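Local coordinates for 373aa long hypothetical citrate synthase (Sulfolobus tokodaii, PDB 1VGP), which is a hypothetical protein of the citrate synthase family, with a mostly helical fold that assembles as a homodimer, at residues K291-G296 with D310-I315; S197-S202 with A341-Y346. All blocks are in the same frame, centred on the assembly; numbering follows the deposited sequence.

In the fold
Both interactions are buried helix-to-helix contacts of one chain, on opposite sides of its centre. Their centres lie 35 Å apart and their nearest atoms about 17 Å, and the two do not touch. Interaction 1 joins helix 281-300 to helix 309-319, neighbours in the chain. Interaction 2 joins helices 199-210 and 327-346, far apart in sequence, and both segments of interaction 1 fall between them. The two share no helix, but 309-319 is followed directly by 327-346. Interaction 1 sets two phenylalanine rings against Val292 and Glu293, with a carboxylate at a ring edge, and no other chain reaches it. Interaction 2 packs a methyl on Leu199 and Ser202, and the second subunit meets its flanks.

Interaction 1. Residues K291-G296 with D310-I315; sequences KVEEIG and DFFSSI
Phe311 and Phe312 reach from helix 309-319 to Val292 and Glu293 on helix 281-300. The segments run antiparallel, at 175°, and the axes of the two short segments approach to 12.5 Å. At that spacing the long aromatic side chains bridge most of the gap.

The apolar part centres on Phe311. Its CG lies anti to the backbone N (chi1 -172°), which sends the ring across to the other helix. Val292 CG1 meets the ring edge near its plane, 4.0 Å from Phe311 CE2. Phe311 CZ comes 3.9 Å from Glu293 N, while CE1 lies 4.2 Å from Glu293 CB. The ring thus ends against the backbone and the first side-chain carbon of Glu293.

The aromatic part joins neighbours on one helix. Phe311 CD1 stands 3.6 Å above the Phe312 ring plane, over its centre, so the edge of one ring points at a face of the other. Phe226 also meets Phe311 edge-to-face.

The polar part is Glu293. Its extended chain carries the carboxylate past Phe311 to the edge of Phe312. There OE1 lies 3.8 Å from Phe312 CZ, in the ring plane, with the two flat groups 84° apart. Outside the segments, OE1 forms a salt bridge with Lys268 and OE2 a hydrogen bond with Tyr260.

Helix 235-244 also packs on Val292, so the contact belongs to a larger helical core of this citrate synthase-type fold. Lys268 and Tyr260 hold the buried carboxylate and probably favour its charged form, while the phenylalanines supply apolar packing and a weakly positive ring edge.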
ATOM      1  N   LYS A 291     -29.731 -17.221 -19.948  1.00 38.70           N
ATOM      2  CA  LYS A 291     -30.486 -16.346 -20.831  1.00 37.09           C
ATOM      3  C   LYS A 291     -29.722 -15.068 -21.176  1.00 34.25           C
ATOM      4  O   LYS A 291     -29.690 -14.645 -22.338  1.00 31.28           O
ATOM      5  CB  LYS A 291     -31.819 -15.993 -20.178  1.00 40.52           C
ATOM      6  CG  LYS A 291     -32.951 -16.894 -20.596  1.00 44.25           C
ATOM      7  CD  LYS A 291     -33.618 -16.371 -21.849  1.00 50.20           C
ATOM      8  CE  LYS A 291     -34.291 -17.502 -22.600  1.00 54.84           C
ATOM      9  NZ  LYS A 291     -33.386 -18.697 -22.694  1.00 56.65           N
ATOM     10  N   VAL A 292     -29.112 -14.454 -20.169  1.00 31.49           N
ATOM     11  CA  VAL A 292     -28.298 -13.261 -20.387  1.00 32.54           C
ATOM     12  C   VAL A 292     -27.052 -13.593 -21.209  1.00 33.42           C
ATOM     13  O   VAL A 292     -26.689 -12.836 -22.107  1.00 33.35           O
ATOM     14  CB  VAL A 292     -27.863 -12.635 -19.042  1.00 32.45           C
ATOM     15  CG1 VAL A 292     -26.997 -11.418 -19.289  1.00 31.02           C
ATOM     16  CG2 VAL A 292     -29.083 -12.254 -18.239  1.00 34.58           C
ATOM     17  N   GLU A 293     -26.410 -14.724 -20.904  1.00 32.15           N
ATOM     18  CA  GLU A 293     -25.235 -15.160 -21.650  1.00 31.80           C
ATOM     19  C   GLU A 293     -25.589 -15.308 -23.123  1.00 32.23           C
ATOM     20  O   GLU A 293     -24.854 -14.867 -24.016  1.00 30.48           O
ATOM     21  CB  GLU A 293     -24.733 -16.509 -21.116  1.00 32.60           C
ATOM     22  CG  GLU A 293     -23.466 -17.011 -21.810  1.00 33.15           C
ATOM     23  CD  GLU A 293     -23.148 -18.464 -21.490  1.00 36.10           C
ATOM     24  OE1 GLU A 293     -23.813 -19.040 -20.610  1.00 35.41           O
ATOM     25  OE2 GLU A 293     -22.225 -19.034 -22.120  1.00 37.04           O
ATOM     26  N   GLU A 294     -26.733 -15.936 -23.365  1.00 33.17           N
ATOM     27  CA  GLU A 294     -27.193 -16.214 -24.716  1.00 33.60           C
ATOM     28  C   GLU A 294     -27.352 -14.919 -25.517  1.00 33.94           C
ATOM     29  O   GLU A 294     -26.695 -14.732 -26.547  1.00 33.04           O
ATOM     30  CB  GLU A 294     -28.512 -16.971 -24.634  1.00 35.92           C
ATOM     31  CG  GLU A 294     -29.029 -17.498 -25.954  1.00 47.51           C
ATOM     32  CD  GLU A 294     -30.074 -18.588 -25.764  1.00 53.10           C
ATOM     33  OE1 GLU A 294     -30.682 -19.021 -26.776  1.00 57.12           O
ATOM     34  OE2 GLU A 294     -30.283 -19.013 -24.603  1.00 53.14           O
ATOM     35  N   ILE A 295     -28.214 -14.022 -25.043  1.00 33.21           N
ATOM     36  CA  ILE A 295     -28.510 -12.799 -25.789  1.00 33.18           C
ATOM     37  C   ILE A 295     -27.309 -11.856 -25.742  1.00 34.24           C
ATOM     38  O   ILE A 295     -27.057 -11.100 -26.693  1.00 33.70           O
ATOM     39  CB  ILE A 295     -29.763 -12.070 -25.216  1.00 32.05           C
ATOM     40  CG1 ILE A 295     -30.129 -10.873 -26.100  1.00 28.65           C
ATOM     41  CG2 ILE A 295     -29.492 -11.603 -23.789  1.00 29.83           C
ATOM     42  CD1 ILE A 295     -31.534 -10.348 -25.870  1.00 26.72           C
ATOM     43  N   GLY A 296     -26.570 -11.913 -24.637  1.00 32.53           N
ATOM     44  CA  GLY A 296     -25.377 -11.100 -24.505  1.00 31.67           C
ATOM     45  C   GLY A 296     -24.338 -11.432 -25.555  1.00 33.56           C
ATOM     46  O   GLY A 296     -23.840 -10.537 -26.248  1.00 32.16           O
ATOM     47  N   ASP A 310     -16.082 -12.925 -13.717  1.00 34.84           N
ATOM     48  CA  ASP A 310     -17.016 -12.315 -12.765  1.00 37.71           C
ATOM     49  C   ASP A 310     -18.458 -12.725 -13.028  1.00 38.41           C
ATOM     50  O   ASP A 310     -19.280 -12.768 -12.113  1.00 40.61           O
ATOM     51  CB  ASP A 310     -16.934 -10.783 -12.815  1.00 37.33           C
ATOM     52  CG  ASP A 310     -15.553 -10.254 -12.447  1.00 38.27           C
ATOM     53  OD1 ASP A 310     -15.186  -9.170 -12.957  1.00 38.29           O
ATOM     54  OD2 ASP A 310     -14.836 -10.919 -11.660  1.00 36.58           O
ATOM     55  N   PHE A 311     -18.764 -13.024 -14.283  1.00 39.12           N
ATOM     56  CA  PHE A 311     -20.121 -13.374 -14.681  1.00 38.63           C
ATOM     57  C   PHE A 311     -20.632 -14.618 -13.963  1.00 38.71           C
ATOM     58  O   PHE A 311     -21.806 -14.705 -13.628  1.00 39.45           O
ATOM     59  CB  PHE A 311     -20.175 -13.593 -16.190  1.00 36.85           C
ATOM     60  CG  PHE A 311     -21.561 -13.778 -16.724  1.00 33.89           C
ATOM     61  CD1 PHE A 311     -22.091 -15.053 -16.881  1.00 32.35           C
ATOM     62  CD2 PHE A 311     -22.339 -12.678 -17.073  1.00 30.86           C
ATOM     63  CE1 PHE A 311     -23.380 -15.239 -17.386  1.00 30.53           C
ATOM     64  CE2 PHE A 311     -23.635 -12.853 -17.578  1.00 29.40           C
ATOM     65  CZ  PHE A 311     -24.153 -14.140 -17.734  1.00 27.78           C
ATOM     66  N   PHE A 312     -19.757 -15.584 -13.728  1.00 38.80           N
ATOM     67  CA  PHE A 312     -20.167 -16.776 -13.016  1.00 39.47           C
ATOM     68  C   PHE A 312     -19.642 -16.806 -11.588  1.00 40.89           C
ATOM     69  O   PHE A 312     -20.248 -17.432 -10.716  1.00 43.62           O
ATOM     70  CB  PHE A 312     -19.710 -18.029 -13.760  1.00 39.60           C
ATOM     71  CG  PHE A 312     -20.390 -18.229 -15.084  1.00 39.13           C
ATOM     72  CD1 PHE A 312     -19.672 -18.101 -16.274  1.00 37.66           C
ATOM     73  CD2 PHE A 312     -21.739 -18.565 -15.148  1.00 36.83           C
ATOM     74  CE1 PHE A 312     -20.285 -18.308 -17.503  1.00 36.50           C
ATOM     75  CE2 PHE A 312     -22.360 -18.773 -16.367  1.00 36.35           C
ATOM     76  CZ  PHE A 312     -21.631 -18.646 -17.551  1.00 37.06           C
ATOM     77  N   SER A 313     -18.524 -16.137 -11.336  1.00 40.91           N
ATOM     78  CA  SER A 313     -17.896 -16.223 -10.020  1.00 42.61           C
ATOM     79  C   SER A 313     -18.827 -15.707  -8.915  1.00 42.74           C
ATOM     80  O   SER A 313     -18.750 -16.153  -7.766  1.00 42.77           O
ATOM     81  CB  SER A 313     -16.563 -15.454 -10.006  1.00 41.42           C
ATOM     82  OG  SER A 313     -16.757 -14.067  -9.814  1.00 47.05           O
ATOM     83  N   SER A 314     -19.721 -14.787  -9.264  1.00 40.91           N
ATOM     84  CA  SER A 314     -20.622 -14.213  -8.270  1.00 41.79           C
ATOM     85  C   SER A 314     -21.822 -15.110  -7.960  1.00 41.00           C
ATOM     86  O   SER A 314     -22.388 -15.046  -6.868  1.00 40.11           O
ATOM     87  CB  SER A 314     -21.106 -12.835  -8.730  1.00 43.56           C
ATOM     88  OG  SER A 314     -21.507 -12.858 -10.085  1.00 50.37           O
ATOM     89  N   ILE A 315     -22.218 -15.945  -8.914  1.00 38.42           N
ATOM     90  CA  ILE A 315     -23.195 -16.980  -8.605  1.00 37.08           C
ATOM     91  C   ILE A 315     -22.551 -18.001  -7.675  1.00 34.72           C
ATOM     92  O   ILE A 315     -23.139 -18.395  -6.666  1.00 33.23           O
ATOM     93  CB  ILE A 315     -23.693 -17.695  -9.881  1.00 39.72           C
ATOM     94  CG1 ILE A 315     -24.660 -16.786 -10.641  1.00 43.75           C
ATOM     95  CG2 ILE A 315     -24.425 -18.984  -9.516  1.00 40.39           C
ATOM     96  CD1 ILE A 315     -25.118 -17.347 -11.971  1.00 45.09           C
TER

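Interaction 2. Residues S197-S202 with A341-Y346; sequences SDLYSS and AHIMEY
Helix 199-210 starts beside the last turns of helix 327-346, and the backbones come nearest at Ser202 and Ile343, whose CA atoms are 8.5 Å apart. Ile343 spans this gap. Its CG1 is anti to the carbonyl carbon (chi1 -69°). This puts CG1 beside the backbone N and, with the chain extended beyond it, carries CD1 across to the facing helix. This methyl lies 3.6 Å from Ser202 CB and 4.0 Å from Leu199 CD1. It sits against two residues three apart in the first turn of the facing helix. The Leu199 and Ile343 side chains meet at a slant, through their terminal methyls. Ser202 offers mainly its CB, with OG somewhat farther from the same methyl. Ala193 of helix 184-193 also packs on Ile343, and Val192 and Ala193 pack on Ser202.

The contact ties two helices distant in sequence within the mostly helical citrate synthase fold. It does so where one helix begins and the other ends. Asp198 is the N-cap of helix 199-210. Its OD2 accepts from Ser201 N at 3.0 Å, with the donor above the carboxylate plane. This capping bond ties down the start of the helix. Ser202 points toward Ile343, while Leu199 nears it only with the end of its chain.

The flanks of the contact meet the second subunit. There Lys211 of that subunit forms a salt bridge with Asp198 OD1, and Ser197 OG is hydrogen-bonded to the backbone O of Ser208 of the second subunit. At the other end, Tyr346 makes a cation-pi contact with Lys5 of the second subunit. Within the chain, the hydroxyl of Tyr346 bonds to Lys351 O.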
ATOM      1  N   SER A 197      10.717  -3.099   1.886  1.00 28.78           N
ATOM      2  CA  SER A 197       9.793  -3.153   3.012  1.00 27.08           C
ATOM      3  C   SER A 197       9.355  -4.598   3.223  1.00 27.24           C
ATOM      4  O   SER A 197       9.554  -5.455   2.354  1.00 26.53           O
ATOM      5  CB  SER A 197       8.578  -2.275   2.734  1.00 24.85           C
ATOM      6  OG  SER A 197       7.856  -2.028   3.920  1.00 26.69           O
ATOM      7  N   ASP A 198       8.767  -4.877   4.379  1.00 25.48           N
ATOM      8  CA  ASP A 198       8.413  -6.251   4.728  1.00 24.67           C
ATOM      9  C   ASP A 198       7.243  -6.767   3.903  1.00 25.67           C
ATOM     10  O   ASP A 198       6.427  -5.995   3.389  1.00 26.41           O
ATOM     11  CB  ASP A 198       8.037  -6.331   6.194  1.00 23.78           C
ATOM     12  CG  ASP A 198       6.773  -5.562   6.498  1.00 27.60           C
ATOM     13  OD1 ASP A 198       6.838  -4.308   6.545  1.00 26.94           O
ATOM     14  OD2 ASP A 198       5.719  -6.211   6.675  1.00 30.59           O
ATOM     15  N   LEU A 199       7.148  -8.085   3.815  1.00 25.85           N
ATOM     16  CA  LEU A 199       6.104  -8.729   3.034  1.00 27.00           C
ATOM     17  C   LEU A 199       4.716  -8.243   3.417  1.00 27.54           C
ATOM     18  O   LEU A 199       3.882  -8.011   2.550  1.00 29.29           O
ATOM     19  CB  LEU A 199       6.180 -10.246   3.199  1.00 25.77           C
ATOM     20  CG  LEU A 199       5.343 -11.033   2.190  1.00 25.88           C
ATOM     21  CD1 LEU A 199       5.727 -10.629   0.782  1.00 24.61           C
ATOM     22  CD2 LEU A 199       5.563 -12.527   2.399  1.00 26.45           C
ATOM     23  N   TYR A 200       4.468  -8.091   4.712  1.00 27.93           N
ATOM     24  CA  TYR A 200       3.139  -7.702   5.171  1.00 30.12           C
ATOM     25  C   TYR A 200       2.784  -6.341   4.600  1.00 31.83           C
ATOM     26  O   TYR A 200       1.650  -6.112   4.161  1.00 34.72           O
ATOM     27  CB  TYR A 200       3.088  -7.661   6.703  1.00 31.66           C
ATOM     28  CG  TYR A 200       3.399  -8.995   7.326  1.00 33.45           C
ATOM     29  CD1 TYR A 200       4.718  -9.370   7.605  1.00 32.56           C
ATOM     30  CD2 TYR A 200       2.382  -9.924   7.564  1.00 36.42           C
ATOM     31  CE1 TYR A 200       5.017 -10.642   8.098  1.00 32.67           C
ATOM     32  CE2 TYR A 200       2.672 -11.202   8.056  1.00 37.60           C
ATOM     33  CZ  TYR A 200       3.989 -11.554   8.317  1.00 35.05           C
ATOM     34  OH  TYR A 200       4.272 -12.819   8.776  1.00 35.58           O
ATOM     35  N   SER A 201       3.760  -5.439   4.599  1.00 29.60           N
ATOM     36  CA  SER A 201       3.560  -4.121   4.035  1.00 28.72           C
ATOM     37  C   SER A 201       3.098  -4.243   2.580  1.00 28.52           C
ATOM     38  O   SER A 201       2.109  -3.633   2.172  1.00 27.43           O
ATOM     39  CB  SER A 201       4.865  -3.324   4.117  1.00 28.88           C
ATOM     40  OG  SER A 201       5.182  -2.975   5.453  1.00 22.92           O
ATOM     41  N   SER A 202       3.821  -5.040   1.803  1.00 27.18           N
ATOM     42  CA  SER A 202       3.563  -5.168   0.381  1.00 27.05           C
ATOM     43  C   SER A 202       2.150  -5.666   0.127  1.00 29.32           C
ATOM     44  O   SER A 202       1.438  -5.152  -0.743  1.00 27.90           O
ATOM     45  CB  SER A 202       4.553  -6.145  -0.241  1.00 28.16           C
ATOM     46  OG  SER A 202       5.886  -5.685  -0.084  1.00 30.65           O
ATOM     47  N   ALA A 341       4.309 -14.341  -5.314  1.00 29.44           N
ATOM     48  CA  ALA A 341       5.108 -14.865  -6.422  1.00 30.11           C
ATOM     49  C   ALA A 341       5.831 -13.747  -7.158  1.00 30.15           C
ATOM     50  O   ALA A 341       7.036 -13.827  -7.396  1.00 31.16           O
ATOM     51  CB  ALA A 341       4.217 -15.639  -7.402  1.00 29.33           C
ATOM     52  N   HIS A 342       5.086 -12.713  -7.531  1.00 29.41           N
ATOM     53  CA  HIS A 342       5.646 -11.614  -8.306  1.00 30.41           C
ATOM     54  C   HIS A 342       6.734 -10.888  -7.535  1.00 32.28           C
ATOM     55  O   HIS A 342       7.774 -10.544  -8.108  1.00 32.43           O
ATOM     56  CB  HIS A 342       4.538 -10.632  -8.710  1.00 28.52           C
ATOM     57  CG  HIS A 342       3.802 -11.056  -9.938  1.00 29.24           C
ATOM     58  ND1 HIS A 342       4.339 -10.934 -11.200  1.00 28.86           N
ATOM     59  CD2 HIS A 342       2.613 -11.684 -10.092  1.00 29.93           C
ATOM     60  CE1 HIS A 342       3.515 -11.474 -12.078  1.00 28.72           C
ATOM     61  NE2 HIS A 342       2.459 -11.936 -11.434  1.00 28.82           N
ATOM     62  N   ILE A 343       6.493 -10.672  -6.241  1.00 31.36           N
ATOM     63  CA  ILE A 343       7.470 -10.053  -5.355  1.00 30.61           C
ATOM     64  C   ILE A 343       8.745 -10.902  -5.302  1.00 33.50           C
ATOM     65  O   ILE A 343       9.860 -10.382  -5.431  1.00 33.06           O
ATOM     66  CB  ILE A 343       6.878  -9.895  -3.935  1.00 29.98           C
ATOM     67  CG1 ILE A 343       5.771  -8.840  -3.956  1.00 30.33           C
ATOM     68  CG2 ILE A 343       7.967  -9.532  -2.941  1.00 26.02           C
ATOM     69  CD1 ILE A 343       4.945  -8.766  -2.683  1.00 26.14           C
ATOM     70  N   MET A 344       8.568 -12.209  -5.123  1.00 33.61           N
ATOM     71  CA  MET A 344       9.692 -13.137  -5.151  1.00 33.92           C
ATOM     72  C   MET A 344      10.462 -12.976  -6.457  1.00 35.44           C
ATOM     73  O   MET A 344      11.688 -12.871  -6.460  1.00 38.36           O
ATOM     74  CB  MET A 344       9.198 -14.575  -5.010  1.00 32.89           C
ATOM     75  CG  MET A 344       9.230 -15.112  -3.588  1.00 37.01           C
ATOM     76  SD  MET A 344       8.202 -16.593  -3.351  1.00 40.74           S
ATOM     77  CE  MET A 344       9.259 -17.864  -3.964  1.00 37.24           C
ATOM     78  N   GLU A 345       9.733 -12.946  -7.566  1.00 34.65           N
ATOM     79  CA  GLU A 345      10.338 -12.851  -8.883  1.00 34.27           C
ATOM     80  C   GLU A 345      10.991 -11.486  -9.110  1.00 35.50           C
ATOM     81  O   GLU A 345      12.068 -11.401  -9.691  1.00 36.92           O
ATOM     82  CB  GLU A 345       9.279 -13.091  -9.958  1.00 32.99           C
ATOM     83  CG  GLU A 345       9.813 -13.045 -11.369  1.00 29.09           C
ATOM     84  CD  GLU A 345       8.738 -13.285 -12.402  1.00 30.70           C
ATOM     85  OE1 GLU A 345       7.831 -12.427 -12.521  1.00 28.72           O
ATOM     86  OE2 GLU A 345       8.794 -14.333 -13.095  1.00 30.23           O
ATOM     87  N   TYR A 346      10.335 -10.426  -8.655  1.00 34.73           N
ATOM     88  CA  TYR A 346      10.806  -9.076  -8.915  1.00 34.40           C
ATOM     89  C   TYR A 346      12.099  -8.777  -8.165  1.00 36.21           C
ATOM     90  O   TYR A 346      12.969  -8.065  -8.672  1.00 32.22           O
ATOM     91  CB  TYR A 346       9.740  -8.051  -8.516  1.00 32.83           C
ATOM     92  CG  TYR A 346      10.096  -6.644  -8.906  1.00 34.64           C
ATOM     93  CD1 TYR A 346       9.773  -6.156 -10.171  1.00 35.74           C
ATOM     94  CD2 TYR A 346      10.799  -5.807  -8.030  1.00 35.64           C
ATOM     95  CE1 TYR A 346      10.143  -4.870 -10.559  1.00 37.41           C
ATOM     96  CE2 TYR A 346      11.176  -4.523  -8.407  1.00 36.58           C
ATOM     97  CZ  TYR A 346      10.848  -4.058  -9.677  1.00 38.28           C
ATOM     98  OH  TYR A 346      11.229  -2.792 -10.079  1.00 37.79           O
TER